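4-hydroxythreonine-4-phosphate dehydrogenase (Legionella pneumophila subsp. pneumophila, PDB 6XMY) probably catalyses the NAD-dependent oxidation of 4-(phosphooxy)-L-threonine, a step toward pyridoxine 5'-phosphate, with the help of a divalent metal ion such as zinc. Local coordinates at residues A[274-279]-A[296-301]; A[25-30]-A[37-42]; A[206-211]-A[249-254]. One frame throughout, in Å; residues are numbered along the deposited sequence.

Contact 1: residues A[274-279]-A[296-301]; sequences VLKYAG and SVDHGT. With NAD (nicotinamide-adenine-dinucleotide), chain B.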
loop_
_atom_site.group_PDB
_atom_site.type_symbol
_atom_site.label_atom_id
_atom_site.label_comp_id
_atom_site.label_asym_id
_atom_site.label_seq_id
_atom_site.Cartn_x
_atom_site.Cartn_y
_atom_site.Cartn_z
ATOM N N VAL A 274 -12.056 8.687 -5.929
ATOM C CA VAL A 274 -12.873 9.213 -4.832
ATOM C C VAL A 274 -12.108 9.144 -3.518
ATOM O O VAL A 274 -12.110 10.094 -2.727
ATOM C CB VAL A 274 -14.224 8.475 -4.736
ATOM C CG1 VAL A 274 -14.868 8.721 -3.366
ATOM C CG2 VAL A 274 -15.176 8.917 -5.839
ATOM N N LEU A 275 -11.458 8.010 -3.251
ATOM C CA LEU A 275 -10.764 7.863 -1.977
ATOM C C LEU A 275 -9.665 8.907 -1.829
ATOM O O LEU A 275 -9.546 9.552 -0.781
ATOM C CB LEU A 275 -10.218 6.442 -1.811
ATOM C CG LEU A 275 -9.552 6.172 -0.451
ATOM C CD1 LEU A 275 -9.849 4.772 0.046
ATOM C CD2 LEU A 275 -8.038 6.433 -0.498
ATOM N N LYS A 276 -8.872 9.115 -2.886
ATOM C CA LYS A 276 -7.796 10.092 -2.789
ATOM C C LYS A 276 -8.332 11.513 -2.760
ATOM O O LYS A 276 -7.746 12.378 -2.100
ATOM C CB LYS A 276 -6.778 9.886 -3.909
ATOM C CG LYS A 276 -6.017 8.566 -3.770
ATOM C CD LYS A 276 -4.853 8.464 -4.736
ATOM C CE LYS A 276 -4.229 7.095 -4.693
ATOM N NZ LYS A 276 -2.973 7.064 -5.505
ATOM N N TYR A 277 -9.452 11.769 -3.439
ATOM C CA TYR A 277 -10.059 13.089 -3.341
ATOM C C TYR A 277 -10.455 13.386 -1.901
ATOM O O TYR A 277 -10.244 14.499 -1.400
ATOM C CB TYR A 277 -11.275 13.158 -4.265
ATOM C CG TYR A 277 -11.906 14.524 -4.334
ATOM C CD1 TYR A 277 -11.385 15.509 -5.170
ATOM C CD2 TYR A 277 -13.016 14.838 -3.559
ATOM C CE1 TYR A 277 -11.960 16.765 -5.240
ATOM C CE2 TYR A 277 -13.603 16.084 -3.631
ATOM C CZ TYR A 277 -13.066 17.048 -4.465
ATOM O OH TYR A 277 -13.643 18.298 -4.538
ATOM N N ALA A 278 -11.007 12.388 -1.210
ATOM C CA ALA A 278 -11.441 12.572 0.170
ATOM C C ALA A 278 -10.274 12.601 1.155
ATOM O O ALA A 278 -10.320 13.351 2.137
ATOM C CB ALA A 278 -12.415 11.463 0.561
ATOM N N GLY A 279 -9.232 11.797 0.932
ATOM C CA GLY A 279 -8.240 11.609 1.979
ATOM C C GLY A 279 -6.793 11.434 1.566
ATOM O O GLY A 279 -6.038 10.767 2.274
ATOM N N SER A 296 1.704 1.206 3.023
ATOM C CA SER A 296 2.311 2.008 1.976
ATOM C C SER A 296 1.689 3.392 1.965
ATOM O O SER A 296 0.530 3.583 2.360
ATOM C CB SER A 296 2.101 1.334 0.624
ATOM O OG SER A 296 2.704 2.079 -0.416
ATOM N N VAL A 297 2.465 4.349 1.444
ATOM C CA VAL A 297 1.884 5.622 1.053
ATOM C C VAL A 297 0.839 5.388 -0.028
ATOM O O VAL A 297 0.834 4.362 -0.718
ATOM C CB VAL A 297 2.958 6.594 0.550
ATOM C CG1 VAL A 297 3.898 6.980 1.678
ATOM C CG2 VAL A 297 3.703 6.001 -0.647
ATOM N N ASP A 298 -0.058 6.365 -0.179
ATOM C CA ASP A 298 -1.107 6.327 -1.194
ATOM C C ASP A 298 -0.778 7.216 -2.387
ATOM O O ASP A 298 -1.683 7.711 -3.068
ATOM C CB ASP A 298 -2.463 6.709 -0.602
ATOM C CG ASP A 298 -2.585 8.191 -0.353
ATOM O OD1 ASP A 298 -1.546 8.860 -0.180
ATOM O OD2 ASP A 298 -3.728 8.702 -0.360
ATOM N N HIS A 299 0.502 7.438 -2.650
ATOM C CA HIS A 299 0.917 8.345 -3.703
ATOM C C HIS A 299 2.188 7.805 -4.333
ATOM O O HIS A 299 2.791 6.844 -3.847
ATOM C CB HIS A 299 1.127 9.762 -3.169
ATOM C CG HIS A 299 2.174 9.852 -2.102
ATOM N ND1 HIS A 299 3.520 9.720 -2.371
ATOM C CD2 HIS A 299 2.075 10.071 -0.767
ATOM C CE1 HIS A 299 4.206 9.847 -1.249
ATOM N NE2 HIS A 299 3.355 10.060 -0.259
ATOM N N GLY A 300 2.603 8.456 -5.408
ATOM C CA GLY A 300 3.752 8.045 -6.177
ATOM C C GLY A 300 5.010 8.811 -5.838
ATOM O O GLY A 300 5.125 9.450 -4.782
ATOM N N THR A 301 5.962 8.763 -6.775
ATOM C CA THR A 301 7.323 9.214 -6.541
ATOM C C THR A 301 7.468 10.725 -6.546
ATOM O O THR A 301 8.467 11.229 -6.033
ATOM C CB THR A 301 8.260 8.591 -7.582
ATOM O OG1 THR A 301 7.694 8.721 -8.897
ATOM C CG2 THR A 301 8.467 7.125 -7.287
HETATM P PA NAD B . 2.230 10.698 -7.997
HETATM O O1A NAD B . 3.734 10.655 -8.178
HETATM O O2A NAD B . 1.441 10.638 -6.705
HETATM O O5B NAD B . 1.932 12.274 -8.625
HETATM C C5B NAD B . 0.561 12.593 -8.595
HETATM C C4B NAD B . 0.372 14.040 -8.106
HETATM O O4B NAD B . 0.422 14.041 -6.659
HETATM C C3B NAD B . 1.549 14.914 -8.622
HETATM O O3B NAD B . 0.981 16.182 -8.900
HETATM C C2B NAD B . 2.519 14.917 -7.404
HETATM O O2B NAD B . 3.285 16.082 -7.317
HETATM C C1B NAD B . 1.492 14.894 -6.228
HETATM N N9A NAD B . 2.004 14.226 -5.036
HETATM C C8A NAD B . 2.322 12.871 -4.830
HETATM N N7A NAD B . 2.737 12.630 -3.599
HETATM C C5A NAD B . 2.681 13.857 -2.953
HETATM C C6A NAD B . 2.995 14.259 -1.638
HETATM N N6A NAD B . 3.428 13.343 -0.732
HETATM N N1A NAD B . 2.847 15.565 -1.267
HETATM C C2A NAD B . 2.396 16.439 -2.218
HETATM N N3A NAD B . 2.062 16.208 -3.502
HETATM C C4A NAD B . 2.221 14.881 -3.835
HETATM O O3 NAD B . 1.694 9.521 -8.975
HETATM P PN NAD B . 1.739 9.434 -10.556
HETATM O O1N NAD B . 0.521 8.737 -11.110
HETATM O O2N NAD B . 2.428 10.634 -11.118
HETATM O O5D NAD B . 2.937 8.158 -10.848
HETATM C C5D NAD B . 4.246 8.488 -10.521
HETATM C C4D NAD B . 4.990 7.174 -10.276
HETATM O O4D NAD B . 4.645 6.717 -8.943
HETATM C C3D NAD B . 4.491 6.065 -11.265
HETATM O O3D NAD B . 5.610 5.278 -11.554
HETATM C C2D NAD B . 3.468 5.279 -10.414
HETATM O O2D NAD B . 3.353 3.921 -10.737
HETATM C C1D NAD B . 4.226 5.363 -9.060
HETATM N N1N NAD B . 3.318 5.097 -7.893
HETATM C C2N NAD B . 3.831 4.285 -6.917
HETATM C C3N NAD B . 3.070 3.980 -5.786
HETATM C C7N NAD B . 3.730 3.105 -4.788
HETATM O O7N NAD B . 4.893 2.728 -4.943
HETATM N N7N NAD B . 2.986 2.763 -3.677
HETATM C C4N NAD B . 1.772 4.506 -5.649
HETATM C C5N NAD B . 1.281 5.347 -6.664
HETATM C C6N NAD B . 2.065 5.633 -7.800
#
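The backbone oxygen of Asp298 receives the ammonium group of Lys276, NZ to O 2.8 Å. The donor arrives from above the carbonyl plane, 44° out of it, so the bond does not follow a lone pair. Lys276 gets there by full extension: CG stands anti to the carbonyl carbon (chi1 -67°) and the chain runs straight beyond it, carrying CE to 3.1 Å from the same Asp298 O. Meanwhile the Asp298 side chain runs past it in the opposite direction, toward helix 268-279, and its OD2 lies 4.1 Å from Lys276 CG. The charged ends therefore do not pair, NZ and OD2 being 5.5 Å apart. Leu155 of strand 152-156 packs on both side chains.

Past Asp298 the chain turns into the NAD pocket. The His299 ring lies between Val297 CB on one face and the adenine amino nitrogen on the other, NAD N6A standing 3.3 Å above the plane, offset toward the rim. Its rotation is fixed by ND1, which bonds Gly300 O in the plane of the ring. Gly300 N then grips phosphate oxygen O2A of NAD at 2.8 Å, and Thr301 N donates to O4D of the nicotinamide ribose at 3.3 Å. At the nicotinamide end, Ser296 OG takes a weak bond from the carboxamide N7N.

Lys276, a predicted substrate-binding residue whose side chain comes to about 5 Å from the zinc ion, is thus tied to the backbone of the NAD-binding loop, consistent with a shared site for substrate, metal and cofactor.

Contact 2: residues A[25-30]-A[37-42]; sequences DLCLAL and VVILGD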
loop_
_atom_site.group_PDB
_atom_site.type_symbol
_atom_site.label_atom_id
_atom_site.label_comp_id
_atom_site.label_asym_id
_atom_site.label_seq_id
_atom_site.Cartn_x
_atom_site.Cartn_y
_atom_site.Cartn_z
ATOM N N ASP A 25 13.038 11.511 1.015
ATOM C CA ASP A 25 12.596 12.693 1.753
ATOM C C ASP A 25 11.602 12.310 2.838
ATOM O O ASP A 25 11.662 12.831 3.958
ATOM C CB ASP A 25 11.919 13.698 0.809
ATOM C CG ASP A 25 12.769 14.072 -0.393
ATOM O OD1 ASP A 25 13.397 13.189 -1.002
ATOM O OD2 ASP A 25 12.767 15.265 -0.770
ATOM N N LEU A 26 10.659 11.424 2.508
ATOM C CA LEU A 26 9.641 11.022 3.470
ATOM C C LEU A 26 10.241 10.232 4.622
ATOM O O LEU A 26 9.800 10.371 5.767
ATOM C CB LEU A 26 8.557 10.212 2.762
ATOM C CG LEU A 26 7.754 11.035 1.748
ATOM C CD1 LEU A 26 6.829 10.146 0.927
ATOM C CD2 LEU A 26 6.974 12.118 2.478
ATOM N N CYS A 27 11.242 9.394 4.335
ATOM C CA CYS A 27 11.914 8.675 5.412
ATOM C C CYS A 27 12.653 9.637 6.331
ATOM O O CYS A 27 12.651 9.463 7.556
ATOM C CB CYS A 27 12.865 7.634 4.828
ATOM S SG CYS A 27 12.006 6.300 3.959
ATOM N N LEU A 28 13.279 10.670 5.756
ATOM C CA LEU A 28 13.969 11.659 6.572
ATOM C C LEU A 28 12.997 12.399 7.478
ATOM O O LEU A 28 13.359 12.771 8.599
ATOM C CB LEU A 28 14.748 12.630 5.681
ATOM C CG LEU A 28 15.862 11.997 4.846
ATOM C CD1 LEU A 28 16.438 12.994 3.854
ATOM C CD2 LEU A 28 16.981 11.431 5.740
ATOM N N ALA A 29 11.752 12.601 7.026
ATOM C CA ALA A 29 10.733 13.214 7.874
ATOM C C ALA A 29 10.454 12.401 9.132
ATOM O O ALA A 29 9.988 12.963 10.131
ATOM C CB ALA A 29 9.438 13.421 7.086
ATOM N N LEU A 30 10.726 11.098 9.111
ATOM C CA LEU A 30 10.524 10.279 10.298
ATOM C C LEU A 30 11.575 10.537 11.366
ATOM O O LEU A 30 11.393 10.096 12.507
ATOM C CB LEU A 30 10.512 8.800 9.901
ATOM C CG LEU A 30 9.415 8.444 8.888
ATOM C CD1 LEU A 30 9.525 7.007 8.399
ATOM C CD2 LEU A 30 8.016 8.713 9.455
ATOM N N VAL A 37 11.275 3.100 13.751
ATOM C CA VAL A 37 11.489 2.783 12.348
ATOM C C VAL A 37 12.966 2.563 12.068
ATOM O O VAL A 37 13.846 3.141 12.717
ATOM C CB VAL A 37 10.916 3.875 11.418
ATOM C CG1 VAL A 37 9.420 4.025 11.646
ATOM C CG2 VAL A 37 11.648 5.204 11.629
ATOM N N VAL A 38 13.225 1.707 11.083
ATOM C CA VAL A 38 14.552 1.494 10.519
ATOM C C VAL A 38 14.401 1.627 9.012
ATOM O O VAL A 38 13.509 1.008 8.425
ATOM C CB VAL A 38 15.092 0.099 10.888
ATOM C CG1 VAL A 38 16.379 -0.208 10.108
ATOM C CG2 VAL A 38 15.338 0.008 12.408
ATOM N N ILE A 39 15.243 2.454 8.391
ATOM C CA ILE A 39 15.111 2.789 6.975
ATOM C C ILE A 39 16.007 1.885 6.149
ATOM O O ILE A 39 17.220 1.837 6.379
ATOM C CB ILE A 39 15.485 4.257 6.710
ATOM C CG1 ILE A 39 14.781 5.200 7.696
ATOM C CG2 ILE A 39 15.212 4.618 5.258
ATOM C CD1 ILE A 39 13.270 5.045 7.744
ATOM N N LEU A 40 15.432 1.213 5.160
ATOM C CA LEU A 40 16.196 0.493 4.149
ATOM C C LEU A 40 16.522 1.458 3.023
ATOM O O LEU A 40 15.611 1.955 2.357
ATOM C CB LEU A 40 15.358 -0.628 3.553
ATOM C CG LEU A 40 15.213 -1.932 4.289
ATOM C CD1 LEU A 40 14.188 -2.745 3.525
ATOM C CD2 LEU A 40 16.571 -2.671 4.384
ATOM N N GLY A 41 17.805 1.709 2.797
ATOM C CA GLY A 41 18.178 2.617 1.730
ATOM C C GLY A 41 19.660 2.891 1.775
ATOM O O GLY A 41 20.378 2.471 2.688
ATOM N N ASP A 42 20.111 3.612 0.758
ATOM C CA ASP A 42 21.515 3.979 0.641
ATOM C C ASP A 42 21.825 5.089 1.639
ATOM O O ASP A 42 21.180 6.141 1.631
ATOM C CB ASP A 42 21.779 4.394 -0.807
ATOM C CG ASP A 42 23.205 4.821 -1.058
ATOM O OD1 ASP A 42 23.679 5.729 -0.361
ATOM O OD2 ASP A 42 23.841 4.264 -1.972
#
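Cys27 and Ile39 meet through apolar atoms alone, the sulfur of Cys27 resting 3.8 Å from Ile39 CG2. Its CB shares in the contact, lying 3.8 Å from the same methyl and 3.9 Å from Ile39 CD1, so both methyls of the isoleucine press on the same side of the cysteine. Ile39 achieves this with CG2 anti to its backbone N while CG1 takes the place anti to the carbonyl carbon (chi1 -49°), which sends both branches toward the helix.

One turn on, Leu30 forms the second apolar pairing: its CB sits 4.1 Å from Val37 CG2, and CD1 extends across to Ile39 CD1 at 4.3 Å. This is the packing of a beta-alpha-beta unit, in which helix 23-29 connects strand 12-15 to strand 37-41 and lies against them; Ile14 of the first strand touches Cys27, Val37 and Ile39. Helix 314-328 adds Val320 against both Leu30 and Val37.

No hydrogen bond crosses between the two segments. Just past the strand, Asp42 takes the N-cap position of helix 43-52 and receives Leu45 N at OD1.

Contact 3: residues A[206-211]-A[249-254]; sequences NVAGLN and DTMFIT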
loop_
_atom_site.group_PDB
_atom_site.type_symbol
_atom_site.label_atom_id
_atom_site.label_comp_id
_atom_site.label_asym_id
_atom_site.label_seq_id
_atom_site.Cartn_x
_atom_site.Cartn_y
_atom_site.Cartn_z
ATOM N N ASN A 206 -19.865 -3.081 0.658
ATOM C CA ASN A 206 -20.642 -2.606 -0.486
ATOM C C ASN A 206 -19.797 -2.739 -1.747
ATOM O O ASN A 206 -18.641 -2.310 -1.764
ATOM C CB ASN A 206 -21.056 -1.147 -0.282
ATOM C CG ASN A 206 -22.174 -0.997 0.729
ATOM O OD1 ASN A 206 -22.552 -1.963 1.387
ATOM N ND2 ASN A 206 -22.698 0.210 0.868
ATOM N N VAL A 207 -20.364 -3.353 -2.789
ATOM C CA VAL A 207 -19.608 -3.801 -3.958
ATOM C C VAL A 207 -20.110 -3.092 -5.210
ATOM O O VAL A 207 -21.303 -3.156 -5.533
ATOM C CB VAL A 207 -19.696 -5.329 -4.130
ATOM C CG1 VAL A 207 -18.826 -5.779 -5.289
ATOM C CG2 VAL A 207 -19.308 -6.040 -2.841
ATOM N N ALA A 208 -19.191 -2.471 -5.944
ATOM C CA ALA A 208 -19.544 -1.810 -7.196
ATOM C C ALA A 208 -19.786 -2.833 -8.300
ATOM O O ALA A 208 -19.199 -3.920 -8.318
ATOM C CB ALA A 208 -18.406 -0.888 -7.648
ATOM N N GLY A 209 -20.654 -2.470 -9.241
ATOM C CA GLY A 209 -20.682 -3.168 -10.503
ATOM C C GLY A 209 -19.442 -2.856 -11.328
ATOM O O GLY A 209 -18.605 -2.021 -10.972
ATOM N N LEU A 210 -19.315 -3.566 -12.452
ATOM C CA LEU A 210 -18.231 -3.304 -13.398
ATOM C C LEU A 210 -18.577 -2.175 -14.356
ATOM O O LEU A 210 -17.710 -1.359 -14.702
ATOM C CB LEU A 210 -17.922 -4.571 -14.191
ATOM C CG LEU A 210 -16.896 -4.401 -15.307
ATOM C CD1 LEU A 210 -15.531 -4.082 -14.709
ATOM C CD2 LEU A 210 -16.845 -5.643 -16.161
ATOM N N ASN A 211 -19.835 -2.127 -14.798
ATOM C CA ASN A 211 -20.324 -1.229 -15.828
ATOM C C ASN A 211 -21.036 -0.026 -15.223
ATOM O O ASN A 211 -21.468 -0.063 -14.067
ATOM C CB ASN A 211 -21.291 -2.015 -16.710
ATOM C CG ASN A 211 -20.590 -3.134 -17.440
ATOM O OD1 ASN A 211 -19.666 -2.879 -18.206
ATOM N ND2 ASN A 211 -20.973 -4.383 -17.160
ATOM N N ASP A 249 -20.855 5.517 -9.463
ATOM C CA ASP A 249 -20.922 6.969 -9.451
ATOM C C ASP A 249 -21.722 7.515 -8.280
ATOM O O ASP A 249 -21.580 8.700 -7.974
ATOM C CB ASP A 249 -21.417 7.531 -10.785
ATOM C CG ASP A 249 -22.852 7.158 -11.090
ATOM O OD1 ASP A 249 -23.244 5.989 -10.856
ATOM O OD2 ASP A 249 -23.592 8.047 -11.573
ATOM N N THR A 250 -22.524 6.688 -7.591
ATOM C CA THR A 250 -23.174 7.138 -6.362
ATOM C C THR A 250 -22.911 6.271 -5.131
ATOM O O THR A 250 -23.308 6.665 -4.030
ATOM C CB THR A 250 -24.690 7.291 -6.554
ATOM O OG1 THR A 250 -25.236 6.058 -7.041
ATOM C CG2 THR A 250 -25.005 8.433 -7.527
ATOM N N MET A 251 -22.208 5.141 -5.267
ATOM C CA MET A 251 -22.011 4.219 -4.145
ATOM C C MET A 251 -21.291 4.887 -2.981
ATOM O O MET A 251 -21.539 4.562 -1.813
ATOM C CB MET A 251 -21.184 3.022 -4.630
ATOM C CG MET A 251 -20.755 2.046 -3.545
ATOM S SD MET A 251 -19.881 0.594 -4.195
ATOM C CE MET A 251 -18.245 1.244 -4.509
ATOM N N PHE A 252 -20.371 5.803 -3.278
ATOM C CA PHE A 252 -19.548 6.434 -2.252
ATOM C C PHE A 252 -20.262 7.561 -1.517
ATOM O O PHE A 252 -19.687 8.133 -0.584
ATOM C CB PHE A 252 -18.246 6.956 -2.869
ATOM C CG PHE A 252 -17.393 5.877 -3.479
ATOM C CD1 PHE A 252 -16.648 5.025 -2.672
ATOM C CD2 PHE A 252 -17.332 5.712 -4.855
ATOM C CE1 PHE A 252 -15.864 4.034 -3.229
ATOM C CE2 PHE A 252 -16.548 4.723 -5.416
ATOM C CZ PHE A 252 -15.812 3.881 -4.599
ATOM N N ILE A 253 -21.484 7.894 -1.911
ATOM C CA ILE A 253 -22.288 8.880 -1.203
ATOM C C ILE A 253 -23.058 8.172 -0.093
ATOM O O ILE A 253 -23.896 7.304 -0.361
ATOM C CB ILE A 253 -23.250 9.591 -2.163
ATOM C CG1 ILE A 253 -22.474 10.232 -3.315
ATOM C CG2 ILE A 253 -24.065 10.616 -1.408
ATOM C CD1 ILE A 253 -23.359 10.699 -4.435
ATOM N N THR A 254 -22.791 8.548 1.152
ATOM C CA THR A 254 -23.433 7.890 2.280
ATOM C C THR A 254 -24.846 8.421 2.496
ATOM O O THR A 254 -25.141 9.591 2.237
ATOM C CB THR A 254 -22.623 8.118 3.556
ATOM O OG1 THR A 254 -22.673 9.507 3.907
ATOM C CG2 THR A 254 -21.174 7.704 3.351
HETATM O O HOH W 1 -22.971 2.524 -0.858
#
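Met251 lays its thioether over the backbone of strand 204-208, SD 3.6 Å from Ala208 N and 3.8 Å from Val207 C. The sulfur thus rests over the face of the peptide joining Val207 and Ala208, and the methyl carries on to the Ala208 side chain, CE to CB 3.8 Å. Met251 leaves the short, weakly bonded helical turn at 248-251 with CG anti to its backbone N (chi1 173°) and runs extended through chi2; only at chi3, 78°, does it bend, which brings CE round to Ala208. Met251 has a second conformer, so this fit describes one of two positions.

Asn206, two residues earlier on the strand, adds a polar link. One water accepts from Asn206 ND2 at 2.9 Å and donates to Met251 O at 2.7 Å, bridging the strand side chain to the backbone of the turn. The same ND2 also makes a weak bond to Asn258 O. Strand 204-208 lies between strands 262-265 and 241-246, and both neighbours help enclose the methionine: Leu246 and Tyr263 touch its side chain.

The contact therefore seats a helical turn on a strand far from the annotated sites, and does so by two means. A flexible, polarisable thioether fits against peptide and methyl without a direct hydrogen bond between the segments, while the water gives the buried Asn206 amide and the Met251 carbonyl a common partner.

Overall arrangement
Contact 1 lies between the other two, its centre 20 Å from that of contact 2 and 19 Å from that of contact 3, which sit 37 Å apart on opposite sides of the chain's centre. It touches each: His299 CE1 meets Leu26 CD1 at 3.4 Å, and Val274 CG1 meets Phe252 CG at 3.8 Å. Contacts 2 and 3 do not touch, their nearest atoms being about 24 Å apart. Segment 296-301 forms part of the NAD pocket, and Lys276 approaches the zinc ion. Contact 2 reaches that pocket through Leu26 on His299, whose ring lies against the adenine amino group; its Cys27 side chain is about 12 Å from NAD. Contact 3 is packing remote from these sites.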